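Local atomic coordinates of chitosanase (PDB entry 6X2Q), a protein that binds chitosan oligosaccharides and, as a member of glycosyl hydrolase family 46, probably cleaves chitosan chains as a chitosanase. Residues A98-S101 with V105-Q108. Sequence-based numbering, arbitrary orientation.
Sequences ADAS and VFRQ
At Phe106 a chi1 of -174° sets CG opposite the backbone N and carries the ring back against Ala100 and Ser101, while a bend at chi3 of Arg107 (-65°) turns its guanidinium toward the Ser101 carbonyl. The motif is a short connection between two consecutive helices of the GH46 fold, joining helix 93-100 to the first turn of helix 104-129. Ala100 CB lies over one face of the Phe106 ring in a CH-pi contact, 3.9 Å from the centroid and displaced toward the rim. Ser101 OG approaches the edge of this ring in its plane, 3.6 Å from Phe106 CE2; its stronger hydrogen bond is to Trp97 O, one helical turn back, with a weak one to Tyr27 O. Trp97 and Tyr60 add edge-to-face ring contacts, and Val56 and Leu69 also touch the Phe106 side chain. Polar closure comes from Arg107 NH1, which donates to Ser101 O at 2.9 Å with an N-H...O angle of 164°. Replacing Arg107 with an alanine would probably leave Ser101 O without this donor and the link between the two helices less firmly tied. The carbonyl oxygen lies almost within the guanidinium plane, and Arg107 CD also packs against it, with CD 3.3 Å from Ser101 O.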
loop_
_atom_site.group_PDB
_atom_site.type_symbol
_atom_site.label_atom_id
_atom_site.label_comp_id
_atom_site.label_asym_id
_atom_site.label_seq_id
_atom_site.Cartn_x
_atom_site.Cartn_y
_atom_site.Cartn_z
ATOM N N ALA A 98 7.412 16.669 -5.496
ATOM C CA ALA A 98 7.906 16.254 -6.808
ATOM C C ALA A 98 9.379 16.632 -6.997
ATOM O O ALA A 98 10.184 15.829 -7.482
ATOM C CB ALA A 98 7.041 16.868 -7.909
ATOM N N ASP A 99 9.759 17.851 -6.604
ATOM C CA ASP A 99 11.151 18.243 -6.793
ATOM C C ASP A 99 12.069 17.492 -5.833
ATOM O O ASP A 99 13.129 17.003 -6.240
ATOM C CB ASP A 99 11.304 19.756 -6.640
ATOM C CG ASP A 99 10.598 20.532 -7.756
ATOM O OD1 ASP A 99 10.598 20.041 -8.912
ATOM O OD2 ASP A 99 10.058 21.630 -7.486
ATOM N N ALA A 100 11.664 17.365 -4.566
ATOM C CA ALA A 100 12.457 16.594 -3.624
ATOM C C ALA A 100 12.719 15.179 -4.150
ATOM O O ALA A 100 13.828 14.660 -4.005
ATOM C CB ALA A 100 11.759 16.557 -2.265
ATOM N N SER A 101 11.731 14.570 -4.813
ATOM C CA SER A 101 11.841 13.213 -5.359
ATOM C C SER A 101 12.886 13.076 -6.459
ATOM O O SER A 101 13.163 11.950 -6.894
ATOM C CB SER A 101 10.486 12.758 -5.918
ATOM O OG SER A 101 9.505 12.777 -4.897
ATOM N N VAL A 105 18.346 10.401 -2.440
ATOM C CA VAL A 105 18.333 10.210 -0.993
ATOM C C VAL A 105 16.912 10.331 -0.456
ATOM O O VAL A 105 16.524 9.610 0.474
ATOM C CB VAL A 105 19.284 11.206 -0.300
ATOM C CG1 VAL A 105 19.242 10.998 1.206
ATOM C CG2 VAL A 105 20.721 11.065 -0.828
ATOM N N PHE A 106 16.124 11.254 -1.020
ATOM C CA PHE A 106 14.710 11.366 -0.659
ATOM C C PHE A 106 13.946 10.109 -1.049
ATOM O O PHE A 106 13.163 9.584 -0.253
ATOM C CB PHE A 106 14.084 12.590 -1.325
ATOM C CG PHE A 106 12.671 12.861 -0.883
ATOM C CD1 PHE A 106 12.390 13.159 0.441
ATOM C CD2 PHE A 106 11.630 12.842 -1.790
ATOM C CE1 PHE A 106 11.087 13.408 0.851
ATOM C CE2 PHE A 106 10.321 13.099 -1.385
ATOM C CZ PHE A 106 10.051 13.375 -0.065
ATOM N N ARG A 107 14.172 9.615 -2.272
ATOM C CA ARG A 107 13.570 8.353 -2.691
ATOM C C ARG A 107 13.968 7.225 -1.753
ATOM O O ARG A 107 13.137 6.376 -1.403
ATOM C CB ARG A 107 13.973 8.040 -4.133
ATOM C CG ARG A 107 13.597 9.182 -5.095
ATOM C CD ARG A 107 13.436 8.714 -6.531
ATOM N NE ARG A 107 14.693 8.236 -7.106
ATOM C CZ ARG A 107 15.623 9.024 -7.646
ATOM N NH1 ARG A 107 15.456 10.339 -7.693
ATOM N NH2 ARG A 107 16.722 8.497 -8.145
ATOM N N GLN A 108 15.220 7.231 -1.292
ATOM C CA GLN A 108 15.681 6.204 -0.362
ATOM C C GLN A 108 14.912 6.262 0.953
ATOM O O GLN A 108 14.537 5.219 1.503
ATOM C CB GLN A 108 17.190 6.351 -0.119
ATOM C CG GLN A 108 17.784 5.321 0.850
ATOM C CD GLN A 108 17.631 3.884 0.350
ATOM O OE1 GLN A 108 18.108 3.538 -0.726
ATOM N NE2 GLN A 108 16.953 3.048 1.134
#